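Local coordinates for protein glycerophosphodiester phosphodiesterase (Thermotoga maritima, PDB 1O1Z) that belongs to the glycerophosphodiester phosphodiesterase family, a group of enzymes built on the TIM-barrel fold, at residues 16-21 with 223-228; 201-206 with 217-222; 44-49 with 106-111. All blocks are in the same frame, centred on the assembly; numbering follows the deposited sequence.

The three contacts are parallel pairings in the wall of one TIM barrel. Contact 1 joins the first barrel strand to the last, and the other two are nested inside the loop it closes. Contact 2 is the adjacent pairing and shares strand 221-224 with it: Val222 O lies 2.9 Å from Leu16 N, a probable hydrogen bond. Strand 43-50 of contact 3 lies along the other edge of strand 14-18, where Gly17 O is 2.9 Å from Glu45 N, again a probable hydrogen bond. Contacts 2 and 3 do not touch; their centres are about 17 Å apart. The sodium ion, bound at Ser123 and Arg126, lies about 8 Å from the side chain of Ile108 in contact 3.

Contact 1 (16-21 with 223-228)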
ATOM      1  N   LEU A  16       0.237   0.425  -9.220  1.00  7.78           N
ATOM      2  CA  LEU A  16      -0.285  -0.505  -8.221  1.00  8.81           C
ATOM      3  C   LEU A  16      -1.774  -0.300  -8.068  1.00 10.03           C
ATOM      4  O   LEU A  16      -2.217   0.830  -7.913  1.00  9.06           O
ATOM      5  CB  LEU A  16       0.374  -0.317  -6.866  1.00  8.67           C
ATOM      6  CG  LEU A  16       1.897  -0.463  -6.776  1.00  8.48           C
ATOM      7  CD1 LEU A  16       2.365  -0.307  -5.312  1.00 12.17           C
ATOM      8  CD2 LEU A  16       2.373  -1.784  -7.371  1.00 10.39           C
ATOM      9  N   GLY A  17      -2.520  -1.390  -8.056  1.00  8.61           N
ATOM     10  CA  GLY A  17      -3.954  -1.348  -7.820  1.00  7.83           C
ATOM     11  C   GLY A  17      -4.258  -1.190  -6.351  1.00  8.91           C
ATOM     12  O   GLY A  17      -3.918  -2.055  -5.549  1.00  8.37           O
ATOM     13  N   HIS A  18      -4.897  -0.082  -5.991  1.00  7.85           N
ATOM     14  CA  HIS A  18      -5.274   0.251  -4.626  1.00  9.63           C
ATOM     15  C   HIS A  18      -6.369  -0.680  -4.128  1.00  8.66           C
ATOM     16  O   HIS A  18      -7.508  -0.621  -4.606  1.00  9.60           O
ATOM     17  CB  HIS A  18      -5.775   1.694  -4.598  1.00  9.78           C
ATOM     18  CG  HIS A  18      -6.161   2.171  -3.246  1.00 11.49           C
ATOM     19  ND1 HIS A  18      -7.398   2.703  -2.976  1.00 14.42           N
ATOM     20  CD2 HIS A  18      -5.483   2.170  -2.074  1.00 14.60           C
ATOM     21  CE1 HIS A  18      -7.460   3.038  -1.696  1.00 12.53           C
ATOM     22  NE2 HIS A  18      -6.320   2.717  -1.120  1.00 14.41           N
ATOM     23  N   ARG A  19      -6.005  -1.575  -3.207  1.00  8.58           N
ATOM     24  CA  ARG A  19      -6.913  -2.651  -2.794  1.00  8.44           C
ATOM     25  C   ARG A  19      -7.303  -3.533  -3.984  1.00  7.77           C
ATOM     26  O   ARG A  19      -8.407  -4.074  -4.071  1.00  8.98           O
ATOM     27  CB  ARG A  19      -8.123  -2.076  -2.063  1.00  9.16           C
ATOM     28  CG  ARG A  19      -7.794  -1.033  -1.047  1.00 10.05           C
ATOM     29  CD  ARG A  19      -8.972  -0.563  -0.222  1.00 10.95           C
ATOM     30  NE  ARG A  19      -8.620   0.636   0.516  1.00 11.88           N
ATOM     31  CZ  ARG A  19      -9.477   1.482   1.051  1.00 13.85           C
ATOM     32  NH1 ARG A  19     -10.778   1.265   0.993  1.00 16.26           N
ATOM     33  NH2 ARG A  19      -9.027   2.580   1.644  1.00 17.13           N
ATOM     34  N   GLY A  20      -6.360  -3.715  -4.901  1.00  8.03           N
ATOM     35  CA  GLY A  20      -6.611  -4.380  -6.170  1.00  8.54           C
ATOM     36  C   GLY A  20      -7.230  -3.433  -7.190  1.00  9.44           C
ATOM     37  O   GLY A  20      -7.054  -2.224  -7.093  1.00  9.69           O
ATOM     38  N   TYR A  21      -7.950  -3.986  -8.168  1.00  9.63           N
ATOM     39  CA  TYR A  21      -8.646  -3.180  -9.162  1.00  8.76           C
ATOM     40  C   TYR A  21      -9.985  -2.804  -8.546  1.00 10.02           C
ATOM     41  O   TYR A  21     -11.040  -3.313  -8.924  1.00 10.06           O
ATOM     42  CB  TYR A  21      -8.830  -3.954 -10.462  1.00 10.86           C
ATOM     43  CG  TYR A  21      -9.201  -3.127 -11.676  1.00  9.69           C
ATOM     44  CD1 TYR A  21      -9.636  -1.804 -11.558  1.00  9.20           C
ATOM     45  CD2 TYR A  21      -9.126  -3.671 -12.934  1.00 11.86           C
ATOM     46  CE1 TYR A  21      -9.965  -1.057 -12.651  1.00 10.82           C
ATOM     47  CE2 TYR A  21      -9.456  -2.932 -14.046  1.00 11.03           C
ATOM     48  CZ  TYR A  21      -9.870  -1.627 -13.907  1.00 12.82           C
ATOM     49  OH  TYR A  21     -10.190  -0.886 -15.029  1.00 15.46           O
ATOM     50  N   ILE A 223      -0.482   4.647  -6.914  1.00  8.32           N
ATOM     51  CA  ILE A 223      -1.445   3.764  -6.328  1.00  7.76           C
ATOM     52  C   ILE A 223      -2.807   4.296  -6.728  1.00  8.44           C
ATOM     53  O   ILE A 223      -3.145   5.441  -6.430  1.00  9.11           O
ATOM     54  CB  ILE A 223      -1.239   3.717  -4.793  1.00  9.90           C
ATOM     55  CG1 ILE A 223       0.139   3.136  -4.463  1.00 13.61           C
ATOM     56  CG2 ILE A 223      -2.388   2.976  -4.114  1.00 14.51           C
ATOM     57  CD1 ILE A 223       0.625   3.418  -3.060  1.00 16.46           C
ATOM     58  N   THR A 224      -3.575   3.503  -7.478  1.00  7.17           N
ATOM     59  CA  THR A 224      -4.805   3.953  -8.097  1.00  6.66           C
ATOM     60  C   THR A 224      -5.884   2.893  -8.029  1.00  8.60           C
ATOM     61  O   THR A 224      -5.580   1.704  -8.046  1.00  8.89           O
ATOM     62  CB  THR A 224      -4.535   4.286  -9.602  1.00  7.32           C
ATOM     63  OG1 THR A 224      -5.738   4.762 -10.228  1.00  8.17           O
ATOM     64  CG2 THR A 224      -4.101   3.061 -10.405  1.00  9.90           C
ATOM     65  N   ASP A 225      -7.144   3.324  -7.979  1.00  8.54           N
ATOM     66  CA  ASP A 225      -8.265   2.402  -8.133  1.00  9.70           C
ATOM     67  C   ASP A 225      -8.526   2.029  -9.608  1.00  9.13           C
ATOM     68  O   ASP A 225      -9.132   1.006  -9.902  1.00  9.59           O
ATOM     69  CB  ASP A 225      -9.536   2.997  -7.560  1.00  9.90           C
ATOM     70  CG  ASP A 225      -9.401   3.449  -6.130  1.00 15.32           C
ATOM     71  OD1 ASP A 225      -8.765   2.732  -5.325  1.00 15.78           O
ATOM     72  OD2 ASP A 225      -9.957   4.510  -5.718  1.00 17.37           O
ATOM     73  N   GLU A 226      -8.096   2.898 -10.515  1.00  8.31           N
ATOM     74  CA  GLU A 226      -8.411   2.818 -11.946  1.00  8.40           C
ATOM     75  C   GLU A 226      -7.254   2.201 -12.710  1.00  8.67           C
ATOM     76  O   GLU A 226      -6.543   2.859 -13.474  1.00  9.81           O
ATOM     77  CB  GLU A 226      -8.747   4.208 -12.474  1.00 10.61           C
ATOM     78  CG  GLU A 226     -10.033   4.783 -11.916  1.00 12.71           C
ATOM     79  CD  GLU A 226     -11.299   4.192 -12.545  1.00 13.41           C
ATOM     80  OE1 GLU A 226     -11.224   3.355 -13.486  1.00 14.45           O
ATOM     81  OE2 GLU A 226     -12.398   4.574 -12.098  1.00 21.47           O
ATOM     82  N   VAL A 227      -7.080   0.893 -12.511  1.00  9.77           N
ATOM     83  CA  VAL A 227      -5.910   0.217 -13.033  1.00  9.66           C
ATOM     84  C   VAL A 227      -5.765   0.273 -14.549  1.00  7.76           C
ATOM     85  O   VAL A 227      -4.708   0.651 -15.069  1.00  9.39           O
ATOM     86  CB  VAL A 227      -5.836  -1.248 -12.548  1.00 11.90           C
ATOM     87  CG1 VAL A 227      -4.696  -1.972 -13.211  1.00 11.32           C
ATOM     88  CG2 VAL A 227      -5.721  -1.295 -11.042  1.00 13.69           C
ATOM     89  N   GLU A 228      -6.802  -0.101 -15.303  1.00  8.27           N
ATOM     90  CA  GLU A 228      -6.668  -0.114 -16.762  1.00  9.36           C
ATOM     91  C   GLU A 228      -6.357   1.272 -17.311  1.00 10.30           C
ATOM     92  O   GLU A 228      -5.547   1.422 -18.205  1.00 10.97           O
ATOM     93  CB  GLU A 228      -7.939  -0.623 -17.452  0.65 12.77           C
ATOM     94  CG  GLU A 228      -8.251  -2.094 -17.258  0.65 15.99           C
ATOM     95  CD  GLU A 228      -9.619  -2.463 -17.833  0.65 18.35           C
ATOM     96  OE1 GLU A 228      -9.658  -2.875 -19.010  0.65 24.92           O
ATOM     97  OE2 GLU A 228     -10.661  -2.307 -17.134  0.65 15.78           O
TER
HETATM   98  O   HOH W   1     -10.340   4.162  -3.029  1.00 32.04           O
HETATM   99  O   HOH W   2      -9.533   1.823 -15.049  1.00 10.96           O
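Closure of the TIM barrel is the business of this contact: Leu16 and Gly17, on the first barrel strand, run parallel to Ile223 and Thr224 on the last. Two backbone bonds define the register. Thr224 N gives to Leu16 O at 3.0 Å, and His18 N gives to Thr224 O at 2.8 Å.

At the C-terminal ends of the strands, His18 meets Asp225, the residue after strand 221-224. With CG anti to the backbone N (chi1 -178°), the imidazole lies alongside the aspartate and gives its ND1 hydrogen to Asp225 OD1 at 2.7 Å. OD1 sits in the ring plane and accepts through its syn lone pair, although the carboxylate is twisted 36° against the ring. Water 1 donates to Asp225 OD2 and accepts a weaker bond from His18 ND1. CG of Arg19 covers one face of the imidazole.

Tyr21 forms the second cluster. Val227 CB stands 3.9 Å from the centroid of its ring, 8° off the normal, a CH-pi contact over the face. Glu228 OE2 accepts from Tyr21 OH at 2.6 Å through its anti lone pair and also forms a salt bridge with Lys24; the bond to Tyr21 holds for the conformer modelled here, since Glu228 has a second one. Water 2 donates to both Tyr21 OH and Glu226 OE1. The turn into helix 227-232 is shaped by Thr224, whose OG1 accepts from Glu226 N at 3.0 Å in an ST turn and is also bonded to Leu206 O.

Around the contact, Leu16 and Ile223 point to the barrel interior, where Leu16 touches Phe202 and both touch Asn107, while Tyr21 and Val227 pack on Ala36 of helix 30-38.

Contact 2 (201-206 with 217-222)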
ATOM      1  N   ILE A 201       9.473   7.377  -5.081  1.00 10.12           N
ATOM      2  CA  ILE A 201       8.315   8.175  -4.702  1.00  9.80           C
ATOM      3  C   ILE A 201       7.047   7.585  -5.305  1.00 10.11           C
ATOM      4  O   ILE A 201       6.937   7.488  -6.519  1.00  9.74           O
ATOM      5  CB  ILE A 201       8.487   9.633  -5.232  1.00 11.55           C
ATOM      6  CG1 ILE A 201       9.841  10.252  -4.796  1.00 16.19           C
ATOM      7  CG2 ILE A 201       7.275  10.462  -4.835  1.00 14.94           C
ATOM      8  CD1 ILE A 201      10.068  10.328  -3.315  1.00 19.83           C
ATOM      9  N   PHE A 202       6.104   7.195  -4.453  1.00  9.06           N
ATOM     10  CA  PHE A 202       4.784   6.731  -4.868  1.00 10.03           C
ATOM     11  C   PHE A 202       3.781   7.799  -4.462  1.00 11.45           C
ATOM     12  O   PHE A 202       3.917   8.446  -3.409  1.00 11.76           O
ATOM     13  CB  PHE A 202       4.373   5.429  -4.166  1.00 11.59           C
ATOM     14  CG  PHE A 202       5.022   4.192  -4.702  1.00 11.87           C
ATOM     15  CD1 PHE A 202       6.249   3.787  -4.234  1.00 18.32           C
ATOM     16  CD2 PHE A 202       4.360   3.393  -5.655  1.00 14.08           C
ATOM     17  CE1 PHE A 202       6.862   2.641  -4.726  1.00 19.13           C
ATOM     18  CE2 PHE A 202       4.987   2.249  -6.148  1.00 17.35           C
ATOM     19  CZ  PHE A 202       6.229   1.876  -5.661  1.00 16.56           C
ATOM     20  N   VAL A 203       2.774   8.000  -5.298  1.00  8.88           N
ATOM     21  CA  VAL A 203       1.651   8.860  -4.938  1.00  9.99           C
ATOM     22  C   VAL A 203       0.365   8.077  -4.796  1.00  9.27           C
ATOM     23  O   VAL A 203       0.172   7.099  -5.472  1.00 10.76           O
ATOM     24  CB  VAL A 203       1.483  10.044  -5.902  0.65 12.08           C
ATOM     25  CG1 VAL A 203       2.723  10.892  -5.871  0.65 14.34           C
ATOM     26  CG2 VAL A 203       1.162   9.595  -7.302  0.65 11.30           C
ATOM     27  N   TRP A 204      -0.507   8.511  -3.886  1.00  9.01           N
ATOM     28  CA  TRP A 204      -1.790   7.854  -3.643  1.00  9.76           C
ATOM     29  C   TRP A 204      -2.864   8.867  -3.274  1.00 13.02           C
ATOM     30  O   TRP A 204      -2.549   9.994  -2.909  1.00 10.79           O
ATOM     31  CB  TRP A 204      -1.658   6.862  -2.486  1.00 10.94           C
ATOM     32  CG  TRP A 204      -1.226   7.532  -1.180  1.00 10.58           C
ATOM     33  CD1 TRP A 204       0.045   7.791  -0.797  1.00 12.68           C
ATOM     34  CD2 TRP A 204      -2.072   8.071  -0.140  1.00 11.28           C
ATOM     35  NE1 TRP A 204       0.059   8.438   0.415  1.00 11.10           N
ATOM     36  CE2 TRP A 204      -1.224   8.613   0.851  1.00 13.12           C
ATOM     37  CE3 TRP A 204      -3.451   8.134   0.061  1.00 14.07           C
ATOM     38  CZ2 TRP A 204      -1.703   9.217   2.015  1.00 16.29           C
ATOM     39  CZ3 TRP A 204      -3.933   8.737   1.220  1.00 18.96           C
ATOM     40  CH2 TRP A 204      -3.055   9.272   2.182  1.00 18.85           C
ATOM     41  N   THR A 205      -4.147   8.513  -3.364  1.00 10.43           N
ATOM     42  CA  THR A 205      -4.680   7.459  -4.203  1.00 11.47           C
ATOM     43  C   THR A 205      -5.220   8.209  -5.404  1.00 12.14           C
ATOM     44  O   THR A 205      -6.207   8.949  -5.314  1.00 13.14           O
ATOM     45  CB  THR A 205      -5.832   6.748  -3.490  1.00 16.11           C
ATOM     46  OG1 THR A 205      -5.304   5.956  -2.420  1.00 17.82           O
ATOM     47  CG2 THR A 205      -6.506   5.754  -4.450  1.00 15.85           C
ATOM     48  N   LEU A 206      -4.530   8.057  -6.522  1.00  9.86           N
ATOM     49  CA  LEU A 206      -4.721   8.970  -7.632  1.00  9.76           C
ATOM     50  C   LEU A 206      -5.563   8.310  -8.711  1.00  9.29           C
ATOM     51  O   LEU A 206      -5.168   7.289  -9.279  1.00 11.35           O
ATOM     52  CB  LEU A 206      -3.353   9.404  -8.158  1.00 11.79           C
ATOM     53  CG  LEU A 206      -3.393  10.404  -9.303  1.00 11.32           C
ATOM     54  CD1 LEU A 206      -4.216  11.639  -8.957  1.00 12.75           C
ATOM     55  CD2 LEU A 206      -2.001  10.761  -9.709  1.00 14.15           C
ATOM     56  N   ARG A 217       6.405  13.128 -14.116  1.00 12.35           N
ATOM     57  CA  ARG A 217       7.845  13.278 -14.199  1.00 13.37           C
ATOM     58  C   ARG A 217       8.507  13.277 -12.824  1.00 11.46           C
ATOM     59  O   ARG A 217       9.720  13.077 -12.731  1.00 14.43           O
ATOM     60  CB  ARG A 217       8.217  14.575 -14.927  1.00 15.62           C
ATOM     61  N   GLU A 218       7.711  13.508 -11.774  1.00  9.53           N
ATOM     62  CA  GLU A 218       8.208  13.630 -10.398  1.00  9.00           C
ATOM     63  C   GLU A 218       8.115  12.353  -9.583  1.00 10.32           C
ATOM     64  O   GLU A 218       8.562  12.321  -8.435  1.00 12.41           O
ATOM     65  CB  GLU A 218       7.396  14.690  -9.650  1.00 10.16           C
ATOM     66  CG  GLU A 218       7.331  16.048 -10.333  1.00 14.64           C
ATOM     67  CD  GLU A 218       8.686  16.701 -10.429  1.00 14.57           C
ATOM     68  OE1 GLU A 218       9.434  16.666  -9.434  1.00 14.65           O
ATOM     69  OE2 GLU A 218       9.027  17.250 -11.504  1.00 20.59           O
ATOM     70  N   ILE A 219       7.488  11.309 -10.145  1.00  9.62           N
ATOM     71  CA  ILE A 219       7.162  10.139  -9.362  1.00  8.35           C
ATOM     72  C   ILE A 219       7.670   8.861 -10.019  1.00  9.63           C
ATOM     73  O   ILE A 219       7.858   8.782 -11.239  1.00 12.14           O
ATOM     74  CB  ILE A 219       5.635  10.002  -9.125  1.00  8.93           C
ATOM     75  CG1 ILE A 219       4.883   9.663 -10.408  1.00 10.93           C
ATOM     76  CG2 ILE A 219       5.073  11.283  -8.476  1.00 12.69           C
ATOM     77  CD1 ILE A 219       3.386   9.460 -10.248  1.00 13.58           C
ATOM     78  N   ASP A 220       7.822   7.853  -9.173  1.00  9.21           N
ATOM     79  CA  ASP A 220       8.221   6.520  -9.603  1.00  8.50           C
ATOM     80  C   ASP A 220       7.057   5.520  -9.661  1.00 10.68           C
ATOM     81  O   ASP A 220       7.164   4.490 -10.324  1.00 11.74           O
ATOM     82  CB  ASP A 220       9.276   5.999  -8.652  1.00 11.35           C
ATOM     83  CG  ASP A 220      10.507   6.846  -8.670  1.00 14.02           C
ATOM     84  OD1 ASP A 220      10.751   7.582  -7.679  1.00 13.44           O
ATOM     85  OD2 ASP A 220      11.232   6.879  -9.709  1.00 15.84           O
ATOM     86  N   GLY A 221       5.971   5.820  -8.965  1.00  9.06           N
ATOM     87  CA  GLY A 221       4.847   4.927  -8.857  1.00  9.65           C
ATOM     88  C   GLY A 221       3.571   5.631  -8.475  1.00  9.42           C
ATOM     89  O   GLY A 221       3.575   6.717  -7.899  1.00  9.57           O
ATOM     90  N   VAL A 222       2.472   4.962  -8.802  1.00 10.11           N
ATOM     91  CA  VAL A 222       1.131   5.458  -8.512  1.00  9.20           C
ATOM     92  C   VAL A 222       0.289   4.336  -7.954  1.00 10.07           C
ATOM     93  O   VAL A 222       0.341   3.221  -8.444  1.00 11.12           O
ATOM     94  CB  VAL A 222       0.503   6.099  -9.755  1.00 10.83           C
ATOM     95  CG1 VAL A 222       0.379   5.097 -10.906  1.00 11.07           C
ATOM     96  CG2 VAL A 222      -0.867   6.722  -9.412  1.00 13.30           C
TER
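Ile201 and Asp220 meet just ahead of the parallel pairing of strands 200-204 and 221-224, which are joined through helix 209-215 as a beta-alpha-beta unit of the barrel.

The hydrogen bonds come first. Asp220 holds the backbone of Ile201 by two bonds: its backbone N gives to Ile201 O at 2.8 Å, and its OD1 accepts from Ile201 N at 2.9 Å. The second bond is nearly straight (172° at the hydrogen) and uses the anti lone pair of OD1. What makes the double link possible is the turn of the aspartate side chain, whose CG lies beside its own backbone N (chi1 -62°), a rotation that places OD1 next to Ile201 N. Gly221 N adds a weak bond to Ile201 O. Two residues after Ile201, Val203 N gives to Gly221 O at 3.0 Å.

Apolar contacts occupy the two faces. On the interior face, Phe202 CD2 comes within 3.6 Å of Gly221 CA; the ring lies obliquely over this glycine, which has no side chain to hold it off. On the exterior face, Leu206 CB is 3.9 Å from Val222 CG2. Val203 and Ile219 cross there at about a right angle, Val203 CG1 lying 3.5 Å from Ile219 CG2 in the conformer given; Val203 has a second.

The side-chain polar link lies where the strands begin; beyond it backbone bonding continues between apolar side chains. Asp220 OD1 also forms a salt bridge with Arg195, which probably offsets part of the carboxylate's charge.

Contact 3 (44-49 with 106-111); sequences VELDVR and INIEIK
Glu45 and Asn107 are bridge partners on parallel strands 43-50 and 105-110, with alternate side chains sent to opposite faces of the barrel wall. The backbones are laced by five hydrogen bonds, among them Glu109 N to Leu46 O at 2.8 Å.

On the interior face stand Glu45, Asp47, Asn107 and Glu109. Glu45 starts with CG anti to the backbone N but bends at chi2 (-81°), which carries its OE2 across to within 3.5 Å of Glu109 OE1. Glu109 instead runs fully extended, and Asp47 lies alongside it, pointing the same way, its OD2 3.3 Å from the same OE1; these two carboxylate planes are 76° apart. Asn107 OD1 rests 3.2 Å from Glu45 CG, while its ND2 bonds to Ile130 O and Ser132 OG. Asp47 OD1 takes a bond from Asn28.

Lys111, bent at chi2, reaches Glu109 within its own segment: NZ meets Glu109 OE2 at 2.9 Å from above the carboxylate plane, a salt bridge. The CB of Lys111 stands 3.7 Å over the centre of the Arg49 guanidinium, whose NH1 forms a salt bridge with Glu112.

The exterior face is apolar. Leu46 has CG between the backbone N and the carbonyl carbon (chi1 58°), which places CD2 3.8 Å from Ile106 CG2. Further on, Val48 CG2 touches Ile108 CG2 at 3.6 Å. Helix 93-99 covers Leu46, Ile106 and Ile108.

Chemically, then, one wall has two characters: hydrophobic under the helices, acidic inside. Glu45 OE2, Asp47 OD2 and Glu109 OE1 gather there, with no hydrogen bond among them, probably giving a negative potential that Lys111 offsets in part.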
ATOM      1  N   VAL A  44      -0.068  -4.652  -6.556  1.00  8.04           N
ATOM      2  CA  VAL A  44      -1.235  -4.231  -5.807  1.00  7.20           C
ATOM      3  C   VAL A  44      -0.820  -3.686  -4.471  1.00  9.42           C
ATOM      4  O   VAL A  44       0.260  -4.010  -3.993  1.00  9.67           O
ATOM      5  CB  VAL A  44      -2.223  -5.394  -5.601  1.00  7.90           C
ATOM      6  CG1 VAL A  44      -2.777  -5.941  -6.929  1.00 10.35           C
ATOM      7  CG2 VAL A  44      -1.594  -6.542  -4.792  1.00 11.42           C
ATOM      8  N   GLU A  45      -1.658  -2.841  -3.899  1.00  8.61           N
ATOM      9  CA  GLU A  45      -1.541  -2.392  -2.512  1.00  8.78           C
ATOM     10  C   GLU A  45      -2.685  -3.021  -1.749  1.00 10.57           C
ATOM     11  O   GLU A  45      -3.816  -3.140  -2.261  1.00 11.22           O
ATOM     12  CB  GLU A  45      -1.588  -0.861  -2.461  1.00 13.17           C
ATOM     13  CG  GLU A  45      -1.454  -0.226  -1.096  1.00 16.20           C
ATOM     14  CD  GLU A  45      -2.737  -0.194  -0.267  1.00 24.45           C
ATOM     15  OE1 GLU A  45      -3.854  -0.290  -0.829  1.00 20.41           O
ATOM     16  OE2 GLU A  45      -2.623  -0.065   0.987  1.00 28.68           O
ATOM     17  N   LEU A  46      -2.417  -3.415  -0.509  1.00 10.32           N
ATOM     18  CA  LEU A  46      -3.454  -3.998   0.334  1.00  9.37           C
ATOM     19  C   LEU A  46      -3.185  -3.684   1.789  1.00 11.88           C
ATOM     20  O   LEU A  46      -2.107  -3.213   2.133  1.00 12.25           O
ATOM     21  CB  LEU A  46      -3.547  -5.494   0.072  1.00 10.72           C
ATOM     22  CG  LEU A  46      -2.301  -6.346   0.290  1.00 11.49           C
ATOM     23  CD1 LEU A  46      -2.043  -6.625   1.774  1.00 15.46           C
ATOM     24  CD2 LEU A  46      -2.410  -7.651  -0.469  1.00 13.81           C
ATOM     25  N   ASP A  47      -4.164  -3.954   2.650  1.00 10.54           N
ATOM     26  CA  ASP A  47      -4.148  -3.582   4.044  1.00  9.79           C
ATOM     27  C   ASP A  47      -4.251  -4.820   4.912  1.00 11.55           C
ATOM     28  O   ASP A  47      -5.090  -5.661   4.630  1.00 13.24           O
ATOM     29  CB  ASP A  47      -5.371  -2.732   4.331  1.00 10.67           C
ATOM     30  CG  ASP A  47      -5.481  -1.588   3.370  1.00 16.86           C
ATOM     31  OD1 ASP A  47      -6.368  -1.565   2.468  1.00 13.33           O
ATOM     32  OD2 ASP A  47      -4.590  -0.703   3.390  1.00 19.37           O
ATOM     33  N   VAL A  48      -3.419  -4.917   5.957  1.00  8.92           N
ATOM     34  CA  VAL A  48      -3.408  -6.091   6.822  1.00 10.21           C
ATOM     35  C   VAL A  48      -3.663  -5.791   8.287  1.00 10.59           C
ATOM     36  O   VAL A  48      -3.227  -4.764   8.836  1.00 10.65           O
ATOM     37  CB  VAL A  48      -2.113  -6.942   6.682  1.00 10.78           C
ATOM     38  CG1 VAL A  48      -2.004  -7.520   5.293  1.00 12.73           C
ATOM     39  CG2 VAL A  48      -0.861  -6.180   7.067  1.00 11.83           C
ATOM     40  N   ARG A  49      -4.359  -6.755   8.912  1.00 10.81           N
ATOM     41  CA  ARG A  49      -4.769  -6.717  10.306  1.00  9.43           C
ATOM     42  C   ARG A  49      -4.751  -8.143  10.858  1.00 10.07           C
ATOM     43  O   ARG A  49      -4.578  -9.108  10.109  1.00 11.00           O
ATOM     44  CB  ARG A  49      -6.200  -6.199  10.422  1.00 11.83           C
ATOM     45  CG  ARG A  49      -6.356  -4.749  10.005  1.00 12.23           C
ATOM     46  CD  ARG A  49      -7.780  -4.269  10.191  1.00 11.18           C
ATOM     47  NE  ARG A  49      -7.866  -2.855   9.913  1.00 12.19           N
ATOM     48  CZ  ARG A  49      -7.620  -1.880  10.763  1.00 12.26           C
ATOM     49  NH1 ARG A  49      -7.270  -2.115  12.028  1.00 16.06           N
ATOM     50  NH2 ARG A  49      -7.757  -0.615  10.365  1.00 15.63           N
ATOM     51  N   ILE A 106       3.800  -6.478  -4.183  1.00  8.94           N
ATOM     52  CA  ILE A 106       2.729  -6.325  -3.212  1.00  8.47           C
ATOM     53  C   ILE A 106       3.163  -5.312  -2.156  1.00  9.19           C
ATOM     54  O   ILE A 106       4.154  -5.525  -1.448  1.00  9.56           O
ATOM     55  CB  ILE A 106       2.330  -7.641  -2.543  1.00  9.48           C
ATOM     56  CG1 ILE A 106       1.886  -8.682  -3.580  1.00 10.23           C
ATOM     57  CG2 ILE A 106       1.193  -7.421  -1.582  1.00  9.87           C
ATOM     58  CD1 ILE A 106       1.662 -10.069  -2.976  1.00 13.21           C
ATOM     59  N   ASN A 107       2.453  -4.208  -2.094  1.00  9.15           N
ATOM     60  CA  ASN A 107       2.651  -3.174  -1.095  1.00  8.03           C
ATOM     61  C   ASN A 107       1.692  -3.479   0.034  1.00  9.55           C
ATOM     62  O   ASN A 107       0.496  -3.340  -0.119  1.00  9.76           O
ATOM     63  CB  ASN A 107       2.406  -1.795  -1.703  1.00  9.23           C
ATOM     64  CG  ASN A 107       2.376  -0.696  -0.713  1.00 11.22           C
ATOM     65  OD1 ASN A 107       1.737   0.328  -0.979  1.00 15.60           O
ATOM     66  ND2 ASN A 107       3.068  -0.848   0.418  1.00 10.97           N
ATOM     67  N   ILE A 108       2.243  -3.957   1.148  1.00  9.40           N
ATOM     68  CA  ILE A 108       1.463  -4.318   2.323  1.00  8.10           C
ATOM     69  C   ILE A 108       1.438  -3.157   3.287  1.00 10.60           C
ATOM     70  O   ILE A 108       2.457  -2.830   3.871  1.00  9.67           O
ATOM     71  CB  ILE A 108       2.108  -5.551   3.002  1.00  9.18           C
ATOM     72  CG1 ILE A 108       2.188  -6.747   2.056  1.00 10.60           C
ATOM     73  CG2 ILE A 108       1.369  -5.949   4.264  1.00 10.28           C
ATOM     74  CD1 ILE A 108       3.082  -7.861   2.535  1.00 11.34           C
ATOM     75  N   GLU A 109       0.268  -2.551   3.477  1.00 10.12           N
ATOM     76  CA  GLU A 109       0.103  -1.504   4.466  1.00  9.46           C
ATOM     77  C   GLU A 109      -0.263  -2.158   5.781  1.00 10.69           C
ATOM     78  O   GLU A 109      -1.299  -2.812   5.910  1.00 11.33           O
ATOM     79  CB  GLU A 109      -0.930  -0.447   4.071  1.00 12.38           C
ATOM     80  CG  GLU A 109      -1.025   0.616   5.162  1.00 14.08           C
ATOM     81  CD  GLU A 109      -2.049   1.709   4.977  1.00 16.03           C
ATOM     82  OE1 GLU A 109      -2.597   1.873   3.873  1.00 20.39           O
ATOM     83  OE2 GLU A 109      -2.316   2.402   5.991  1.00 17.46           O
ATOM     84  N   ILE A 110       0.572  -1.930   6.781  1.00 11.24           N
ATOM     85  CA  ILE A 110       0.350  -2.464   8.111  1.00 10.49           C
ATOM     86  C   ILE A 110      -0.608  -1.535   8.833  1.00 10.56           C
ATOM     87  O   ILE A 110      -0.271  -0.378   9.119  1.00 11.81           O
ATOM     88  CB  ILE A 110       1.656  -2.523   8.899  1.00 12.40           C
ATOM     89  CG1 ILE A 110       2.787  -3.173   8.110  1.00 19.30           C
ATOM     90  CG2 ILE A 110       1.376  -3.217  10.235  1.00 13.84           C
ATOM     91  CD1 ILE A 110       2.633  -4.596   7.959  1.00 18.08           C
ATOM     92  N   LYS A 111      -1.790  -2.029   9.192  1.00 10.74           N
ATOM     93  CA  LYS A 111      -2.772  -1.201   9.874  1.00 10.35           C
ATOM     94  C   LYS A 111      -2.682  -1.246  11.406  1.00 11.43           C
ATOM     95  O   LYS A 111      -3.238  -0.375  12.086  1.00 15.08           O
ATOM     96  CB  LYS A 111      -4.191  -1.625   9.436  1.00 11.28           C
ATOM     97  CG  LYS A 111      -4.522  -1.329   7.990  1.00 13.64           C
ATOM     98  CD  LYS A 111      -4.489   0.195   7.725  1.00 22.57           C
ATOM     99  CE  LYS A 111      -5.295   0.639   6.542  1.00 31.16           C
ATOM    100  NZ  LYS A 111      -5.176   2.137   6.364  1.00 31.32           N
TER